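Local coordinates for protein RNA polymerase sigma-H factor (Fusobacterium nucleatum subsp. nucleatum, PDB 3MZY) that probably acts as a sigma-70-family initiation factor, binding DNA and promoting attachment of RNA polymerase to specific initiation sites, at residues A[17-22]-A[27-32]; A[105-108]-A[114-117]; A[128-133]-A[139-144]. All coordinates share one frame; numbering follows the deposited sequence.

How the contacts relate
The three contacts illustrate how one compact helical chain joins three pairs of successive helices, each across a short connection, with chemistry that follows how far the touching residues are buried. Contact 3 is buried and wholly apolar, two isoleucines and an alanine joining helix 127-134 to helix 138-159. Contact 1, partly buried, joins helix 8-21 to helix 29-50 by an edge-to-face Y22-F29 pair, the F32 ring and one hydroxyl-to-carbonyl bond. Contact 2, between helices 91-109 and 112-121, is also partly buried but rests on a charged pair near the surface. Contacts 1 and 3 meet through S30 and D142, and V117 and E114 of contact 2 pack on T144 of contact 3.

Contact 1: A[17-22]-A[27-32]; sequences KAIKFY and SSFSSF
The Y22 ring carries F29 CB over one face, a CH-pi contact 3.9 Å from CB to the ring centroid, while S27 O sits at its edge, near the ring plane. Farther over that face the F29 ring turns its edge to Y22 in an edge-to-face pair, planes at 72°. The Y22 and F32 side chains slide past each other in opposite directions, Y22 CD1 lying 3.9 Å from F32 CD2. F32 offers its own edge to the backbone of helix 8-21: its CE2 lies 3.2 Å from A18 O, in the ring plane. A18 CB is 3.9 Å from F29 CE1 and slightly farther from F32 CD2, and I19 CG1 meets F29 CZ. With CG anti to the backbone N (chi1 -180°), the Y22 phenol reaches across to the loop and donates to S27 O, 2.6 Å from OH, in the carbonyl plane. Both segments lie within the sigma-70 region 2 range; I19, Y22 and F29 also touch helix 138-159. Aromatic and aliphatic packing, with one ring edge on a carbonyl, thus joins the helices, while the phenol bond to the residue before S28, the N-cap of helix 29-50, probably helps hold the ring.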
loop_
_atom_site.group_PDB
_atom_site.type_symbol
_atom_site.label_atom_id
_atom_site.label_comp_id
_atom_site.label_asym_id
_atom_site.label_seq_id
_atom_site.Cartn_x
_atom_site.Cartn_y
_atom_site.Cartn_z
ATOM N N LYS A 17 -5.094 2.277 -3.612
ATOM C CA LYS A 17 -5.335 2.958 -4.882
ATOM C C LYS A 17 -4.439 2.365 -5.955
ATOM O O LYS A 17 -4.906 2.040 -7.044
ATOM C CB LYS A 17 -5.060 4.460 -4.753
ATOM C CG LYS A 17 -6.253 5.273 -4.269
ATOM C CD LYS A 17 -6.026 6.765 -4.478
ATOM C CE LYS A 17 -7.018 7.581 -3.684
ATOM N NZ LYS A 17 -6.907 9.024 -4.033
ATOM N N ALA A 18 -3.153 2.223 -5.631
ATOM C CA ALA A 18 -2.191 1.591 -6.522
ATOM C C ALA A 18 -2.737 0.267 -7.053
ATOM O O ALA A 18 -2.752 0.035 -8.260
ATOM C CB ALA A 18 -0.869 1.371 -5.802
ATOM N N ILE A 19 -3.201 -0.573 -6.130
ATOM C CA ILE A 19 -3.693 -1.905 -6.427
ATOM C C ILE A 19 -4.962 -1.876 -7.290
ATOM O O ILE A 19 -5.082 -2.652 -8.235
ATOM C CB ILE A 19 -3.985 -2.683 -5.116
ATOM C CG1 ILE A 19 -2.707 -2.878 -4.303
ATOM C CG2 ILE A 19 -4.680 -4.042 -5.403
ATOM C CD1 ILE A 19 -2.956 -3.275 -2.850
ATOM N N LYS A 20 -5.894 -0.986 -6.951
ATOM C CA LYS A 20 -7.181 -0.905 -7.630
ATOM C C LYS A 20 -7.055 -0.365 -9.054
ATOM O O LYS A 20 -7.857 -0.714 -9.923
ATOM C CB LYS A 20 -8.154 -0.040 -6.820
ATOM N N PHE A 21 -6.037 0.465 -9.291
ATOM C CA PHE A 21 -5.932 1.227 -10.545
ATOM C C PHE A 21 -4.770 0.854 -11.479
ATOM O O PHE A 21 -4.603 1.468 -12.530
ATOM C CB PHE A 21 -5.914 2.731 -10.244
ATOM C CG PHE A 21 -7.268 3.300 -9.902
ATOM C CD1 PHE A 21 -8.126 3.746 -10.910
ATOM C CD2 PHE A 21 -7.684 3.398 -8.574
ATOM C CE1 PHE A 21 -9.383 4.278 -10.599
ATOM C CE2 PHE A 21 -8.937 3.923 -8.248
ATOM C CZ PHE A 21 -9.789 4.364 -9.259
ATOM N N TYR A 22 -3.997 -0.166 -11.113
ATOM C CA TYR A 22 -2.783 -0.530 -11.847
ATOM C C TYR A 22 -2.994 -0.965 -13.310
ATOM O O TYR A 22 -3.786 -1.870 -13.618
ATOM C CB TYR A 22 -1.984 -1.580 -11.068
ATOM C CG TYR A 22 -0.695 -2.042 -11.724
ATOM C CD1 TYR A 22 0.289 -1.129 -12.131
ATOM C CD2 TYR A 22 -0.447 -3.403 -11.918
ATOM C CE1 TYR A 22 1.478 -1.570 -12.730
ATOM C CE2 TYR A 22 0.735 -3.848 -12.510
ATOM C CZ TYR A 22 1.691 -2.934 -12.914
ATOM O OH TYR A 22 2.854 -3.403 -13.495
ATOM N N SER A 27 3.644 0.611 -16.537
ATOM C CA SER A 27 4.909 0.512 -15.781
ATOM C C SER A 27 4.918 -0.699 -14.844
ATOM O O SER A 27 3.935 -1.438 -14.766
ATOM C CB SER A 27 5.158 1.777 -14.948
ATOM O OG SER A 27 4.397 1.746 -13.750
ATOM N N SER A 28 6.029 -0.881 -14.127
ATOM C CA SER A 28 6.135 -1.902 -13.089
ATOM C C SER A 28 5.234 -1.518 -11.918
ATOM O O SER A 28 4.972 -0.330 -11.686
ATOM C CB SER A 28 7.589 -2.057 -12.623
ATOM O OG SER A 28 7.901 -1.178 -11.550
ATOM N N PHE A 29 4.760 -2.510 -11.176
ATOM C CA PHE A 29 3.850 -2.201 -10.100
ATOM C C PHE A 29 4.568 -1.446 -8.981
ATOM O O PHE A 29 4.023 -0.494 -8.424
ATOM C CB PHE A 29 3.098 -3.435 -9.561
ATOM C CG PHE A 29 2.278 -3.122 -8.339
ATOM C CD1 PHE A 29 1.158 -2.294 -8.430
ATOM C CD2 PHE A 29 2.667 -3.570 -7.091
ATOM C CE1 PHE A 29 0.425 -1.950 -7.297
ATOM C CE2 PHE A 29 1.939 -3.221 -5.946
ATOM C CZ PHE A 29 0.813 -2.410 -6.053
ATOM N N SER A 30 5.795 -1.864 -8.681
ATOM C CA SER A 30 6.626 -1.226 -7.655
ATOM C C SER A 30 6.691 0.285 -7.816
ATOM O O SER A 30 6.513 1.017 -6.842
ATOM C CB SER A 30 8.044 -1.803 -7.656
ATOM O OG SER A 30 8.111 -2.992 -6.878
ATOM N N SER A 31 6.925 0.758 -9.036
ATOM C CA SER A 31 6.998 2.201 -9.248
ATOM C C SER A 31 5.619 2.858 -9.235
ATOM O O SER A 31 5.476 4.012 -8.845
ATOM C CB SER A 31 7.778 2.548 -10.521
ATOM O OG SER A 31 7.387 1.715 -11.590
ATOM N N PHE A 32 4.588 2.120 -9.630
ATOM C CA PHE A 32 3.243 2.694 -9.585
ATOM C C PHE A 32 2.810 2.870 -8.131
ATOM O O PHE A 32 2.234 3.898 -7.762
ATOM C CB PHE A 32 2.214 1.888 -10.412
ATOM C CG PHE A 32 0.838 2.536 -10.463
ATOM C CD1 PHE A 32 0.648 3.763 -11.122
ATOM C CD2 PHE A 32 -0.265 1.935 -9.833
ATOM C CE1 PHE A 32 -0.620 4.380 -11.164
ATOM C CE2 PHE A 32 -1.534 2.538 -9.874
ATOM C CZ PHE A 32 -1.710 3.764 -10.542
#

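Contact 2: A[105-108]-A[114-117]; sequences FSEN and EKEV
K115 and E107 meet with their side chains crossing at about a right angle. The lysine comes straight across from helix 112-121, its chain extended beyond CG, whereas the glutamate sets out away from that helix and folds back through a bend at chi2 (66°), which carries its carboxylate over to the lysine. The ammonium group faces two oxygens of one residue, the backbone O and OE1. NZ donates a weak hydrogen bond to the backbone E107 O at 3.0 Å, and forms a rather long salt bridge with E107 OE1 at 3.6 Å. Just behind the nitrogen, CE of K115 rests against the same backbone oxygen and stands 3.7 Å from S106 O. Helices 91-109 and 112-121 are joined by a very short turn, and together with helices 127-134 and 138-159 they form an arrangement consistent with sigma-70 region 4, in which a helical pair precedes the helix-turn-helix. The carbonyls that K115 meets belong to the last turn of helix 91-109, where the negative end of the helix dipole would probably add to the attraction for the ammonium. S106 directs its hydroxyl elsewhere, bonding to K103 O within its own helix. Away from the lysine, E114 forms salt bridges with R147 and K151, while F105 stacks on W155 of helix 138-159.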
loop_
_atom_site.group_PDB
_atom_site.type_symbol
_atom_site.label_atom_id
_atom_site.label_comp_id
_atom_site.label_asym_id
_atom_site.label_seq_id
_atom_site.Cartn_x
_atom_site.Cartn_y
_atom_site.Cartn_z
ATOM N N PHE A 105 -6.208 -7.386 7.788
ATOM C CA PHE A 105 -5.930 -8.443 6.835
ATOM C C PHE A 105 -4.409 -8.689 6.740
ATOM O O PHE A 105 -3.932 -9.835 6.833
ATOM C CB PHE A 105 -6.505 -8.089 5.459
ATOM C CG PHE A 105 -5.915 -8.906 4.338
ATOM C CD1 PHE A 105 -5.018 -8.334 3.443
ATOM C CD2 PHE A 105 -6.223 -10.261 4.211
ATOM C CE1 PHE A 105 -4.446 -9.095 2.402
ATOM C CE2 PHE A 105 -5.652 -11.031 3.181
ATOM C CZ PHE A 105 -4.755 -10.441 2.279
ATOM N N SER A 106 -3.652 -7.608 6.578
ATOM C CA SER A 106 -2.219 -7.717 6.448
ATOM C C SER A 106 -1.559 -8.244 7.736
ATOM O O SER A 106 -0.744 -9.178 7.676
ATOM C CB SER A 106 -1.613 -6.405 5.932
ATOM O OG SER A 106 -1.640 -5.392 6.905
ATOM N N GLU A 107 -1.936 -7.694 8.892
ATOM C CA GLU A 107 -1.401 -8.182 10.168
ATOM C C GLU A 107 -1.664 -9.699 10.324
ATOM O O GLU A 107 -0.777 -10.464 10.720
ATOM C CB GLU A 107 -1.987 -7.399 11.351
ATOM C CG GLU A 107 -1.388 -7.745 12.725
ATOM C CD GLU A 107 0.098 -7.355 12.867
ATOM O OE1 GLU A 107 0.868 -8.128 13.500
ATOM O OE2 GLU A 107 0.499 -6.278 12.345
ATOM N N ASN A 108 -2.865 -10.135 9.964
ATOM C CA ASN A 108 -3.220 -11.533 10.129
ATOM C C ASN A 108 -2.827 -12.490 9.009
ATOM O O ASN A 108 -2.988 -13.704 9.186
ATOM C CB ASN A 108 -4.710 -11.659 10.365
ATOM C CG ASN A 108 -5.164 -10.908 11.591
ATOM O OD1 ASN A 108 -4.444 -10.808 12.590
ATOM N ND2 ASN A 108 -6.367 -10.370 11.523
ATOM N N GLU A 114 6.934 -10.037 4.285
ATOM C CA GLU A 114 5.898 -9.205 3.667
ATOM C C GLU A 114 5.521 -7.999 4.536
ATOM O O GLU A 114 5.348 -6.887 4.020
ATOM C CB GLU A 114 4.675 -10.052 3.334
ATOM C CG GLU A 114 4.873 -10.956 2.141
ATOM C CD GLU A 114 3.836 -12.084 2.049
ATOM O OE1 GLU A 114 3.052 -12.279 3.020
ATOM O OE2 GLU A 114 3.813 -12.788 1.005
ATOM N N LYS A 115 5.430 -8.206 5.848
ATOM C CA LYS A 115 5.148 -7.116 6.785
ATOM C C LYS A 115 6.287 -6.091 6.860
ATOM O O LYS A 115 6.039 -4.881 6.989
ATOM C CB LYS A 115 4.873 -7.655 8.183
ATOM C CG LYS A 115 3.519 -8.342 8.331
ATOM C CD LYS A 115 3.533 -9.137 9.607
ATOM C CE LYS A 115 2.168 -9.520 10.012
ATOM N NZ LYS A 115 2.205 -10.495 11.159
ATOM N N GLU A 116 7.525 -6.580 6.809
ATOM C CA GLU A 116 8.695 -5.705 6.893
ATOM C C GLU A 116 8.723 -4.793 5.669
ATOM O O GLU A 116 8.981 -3.604 5.793
ATOM C CB GLU A 116 9.992 -6.518 6.964
ATOM C CG GLU A 116 10.331 -7.085 8.325
ATOM C CD GLU A 116 11.580 -7.976 8.293
ATOM O OE1 GLU A 116 12.389 -7.909 9.253
ATOM O OE2 GLU A 116 11.760 -8.744 7.308
ATOM N N VAL A 117 8.432 -5.367 4.503
ATOM C CA VAL A 117 8.387 -4.630 3.245
ATOM C C VAL A 117 7.241 -3.612 3.236
ATOM O O VAL A 117 7.425 -2.445 2.875
ATOM C CB VAL A 117 8.298 -5.598 2.023
ATOM C CG1 VAL A 117 7.887 -4.844 0.743
ATOM C CG2 VAL A 117 9.643 -6.321 1.811
#

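Contact 3: A[128-133]-A[139-144]; sequences REIATI and KSIDNT
I130 is the first residue of helix 127-134 in this segment to meet helix 138-159, and it does so with its CG2 branch. That methyl stands 3.8 Å from I141 CG2 and touches I141 CD1 at 4.0 Å, the two isoleucine side chains crossing at a slant. I130 CG2 is placed anti to the backbone N (chi1 of CG1 -66°), which turns the short branch to I141 and sends the longer CG1-CD1 arm off toward helix 112-121, where I130 packs on Y120. Next in sequence, A131 is met mainly through its backbone. I141 CG1 lies 3.7 Å from A131 CA and nearly as close to A131 N, with the alanine methyl CB following at 4.0 Å from the same CG1. The small side chain is consistent with the close approach, the CA atoms of A131 and I141 being 6.2 Å apart. A short helix, a tight turn and a long second helix follow one another here, an arrangement consistent with a helix-turn-helix, as in sigma-70 region 4, whose second helix in relatives reads the promoter -35 element. I141 serves both neighbours by dividing its branches: CG1, held beside the backbone N (chi1 -65°), goes to A131, while CG2, on the opposite side from that nitrogen, goes to I130. Both residues it meets are buried, as is I141 itself. Around this central isoleucine, Y127 and L134 of helix 127-134 and K136 of the turn also touch I141, while S140 and T144 pack on F113 of helix 112-121.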
loop_
_atom_site.group_PDB
_atom_site.type_symbol
_atom_site.label_atom_id
_atom_site.label_comp_id
_atom_site.label_asym_id
_atom_site.label_seq_id
_atom_site.Cartn_x
_atom_site.Cartn_y
_atom_site.Cartn_z
ATOM N N ARG A 128 14.019 -0.032 -4.247
ATOM C CA ARG A 128 15.472 0.045 -4.132
ATOM C C ARG A 128 15.885 0.459 -2.726
ATOM O O ARG A 128 16.834 -0.087 -2.161
ATOM C CB ARG A 128 16.044 1.034 -5.135
ATOM C CG ARG A 128 15.885 0.583 -6.550
ATOM C CD ARG A 128 16.495 1.587 -7.490
ATOM N NE ARG A 128 17.906 1.803 -7.202
ATOM C CZ ARG A 128 18.514 2.972 -7.345
ATOM N NH1 ARG A 128 19.804 3.090 -7.069
ATOM N NH2 ARG A 128 17.826 4.027 -7.763
ATOM N N GLU A 129 15.171 1.426 -2.166
ATOM C CA GLU A 129 15.488 1.898 -0.833
ATOM C C GLU A 129 15.157 0.828 0.192
ATOM O O GLU A 129 15.856 0.701 1.199
ATOM C CB GLU A 129 14.760 3.206 -0.527
ATOM C CG GLU A 129 15.234 4.404 -1.351
ATOM C CD GLU A 129 14.372 5.642 -1.144
ATOM O OE1 GLU A 129 13.173 5.494 -0.811
ATOM O OE2 GLU A 129 14.889 6.776 -1.319
ATOM N N ILE A 130 14.116 0.034 -0.080
ATOM C CA ILE A 130 13.692 -1.026 0.828
ATOM C C ILE A 130 14.748 -2.147 0.854
ATOM O O ILE A 130 15.086 -2.673 1.925
ATOM C CB ILE A 130 12.253 -1.548 0.467
ATOM C CG1 ILE A 130 11.209 -0.443 0.700
ATOM C CG2 ILE A 130 11.880 -2.806 1.271
ATOM C CD1 ILE A 130 9.841 -0.712 0.065
ATOM N N ALA A 131 15.267 -2.512 -0.320
ATOM C CA ALA A 131 16.395 -3.446 -0.414
ATOM C C ALA A 131 17.556 -3.020 0.487
ATOM O O ALA A 131 18.073 -3.820 1.265
ATOM C CB ALA A 131 16.863 -3.558 -1.840
ATOM N N THR A 132 17.944 -1.760 0.393
ATOM C CA THR A 132 19.034 -1.228 1.193
ATOM C C THR A 132 18.684 -1.321 2.678
ATOM O O THR A 132 19.482 -1.784 3.476
ATOM C CB THR A 132 19.348 0.238 0.784
ATOM O OG1 THR A 132 19.652 0.262 -0.609
ATOM C CG2 THR A 132 20.528 0.794 1.546
ATOM N N ILE A 133 17.474 -0.911 3.031
ATOM C CA ILE A 133 17.040 -0.946 4.421
ATOM C C ILE A 133 17.113 -2.354 5.012
ATOM O O ILE A 133 17.636 -2.549 6.121
ATOM C CB ILE A 133 15.619 -0.350 4.558
ATOM C CG1 ILE A 133 15.673 1.167 4.296
ATOM C CG2 ILE A 133 14.981 -0.683 5.939
ATOM C CD1 ILE A 133 14.323 1.793 3.988
ATOM N N LYS A 139 15.455 -7.994 -6.450
ATOM C CA LYS A 139 14.489 -8.924 -7.032
ATOM C C LYS A 139 13.576 -9.444 -5.947
ATOM O O LYS A 139 12.374 -9.584 -6.133
ATOM C CB LYS A 139 15.207 -10.098 -7.686
ATOM C CG LYS A 139 14.284 -11.106 -8.344
ATOM C CD LYS A 139 15.045 -12.376 -8.716
ATOM C CE LYS A 139 14.465 -13.039 -9.961
ATOM N NZ LYS A 139 15.181 -12.590 -11.189
ATOM N N SER A 140 14.174 -9.727 -4.805
ATOM C CA SER A 140 13.464 -10.277 -3.682
ATOM C C SER A 140 12.424 -9.295 -3.134
ATOM O O SER A 140 11.359 -9.714 -2.692
ATOM C CB SER A 140 14.474 -10.680 -2.623
ATOM O OG SER A 140 14.015 -10.365 -1.340
ATOM N N ILE A 141 12.730 -7.998 -3.173
ATOM C CA ILE A 141 11.813 -6.989 -2.664
ATOM C C ILE A 141 10.668 -6.816 -3.657
ATOM O O ILE A 141 9.496 -6.739 -3.286
ATOM C CB ILE A 141 12.541 -5.625 -2.410
ATOM C CG1 ILE A 141 13.582 -5.758 -1.290
ATOM C CG2 ILE A 141 11.536 -4.487 -2.108
ATOM C CD1 ILE A 141 13.064 -6.360 -0.015
ATOM N N ASP A 142 11.034 -6.760 -4.928
ATOM C CA ASP A 142 10.087 -6.599 -5.996
ATOM C C ASP A 142 9.040 -7.708 -5.988
ATOM O O ASP A 142 7.856 -7.447 -6.164
ATOM C CB ASP A 142 10.826 -6.585 -7.322
ATOM C CG ASP A 142 9.922 -6.286 -8.476
ATOM O OD1 ASP A 142 9.504 -5.118 -8.611
ATOM O OD2 ASP A 142 9.632 -7.222 -9.252
ATOM N N ASN A 143 9.495 -8.938 -5.772
ATOM C CA ASN A 143 8.629 -10.100 -5.734
ATOM C C ASN A 143 7.708 -10.098 -4.521
ATOM O O ASN A 143 6.588 -10.638 -4.585
ATOM C CB ASN A 143 9.470 -11.377 -5.750
ATOM C CG ASN A 143 10.080 -11.665 -7.111
ATOM O OD1 ASN A 143 9.620 -11.166 -8.142
ATOM N ND2 ASN A 143 11.113 -12.497 -7.121
ATOM N N THR A 144 8.195 -9.515 -3.426
ATOM C CA THR A 144 7.424 -9.366 -2.194
ATOM C C THR A 144 6.302 -8.331 -2.360
ATOM O O THR A 144 5.158 -8.588 -1.998
ATOM C CB THR A 144 8.338 -8.975 -1.014
ATOM O OG1 THR A 144 9.237 -10.054 -0.762
ATOM C CG2 THR A 144 7.530 -8.679 0.267
#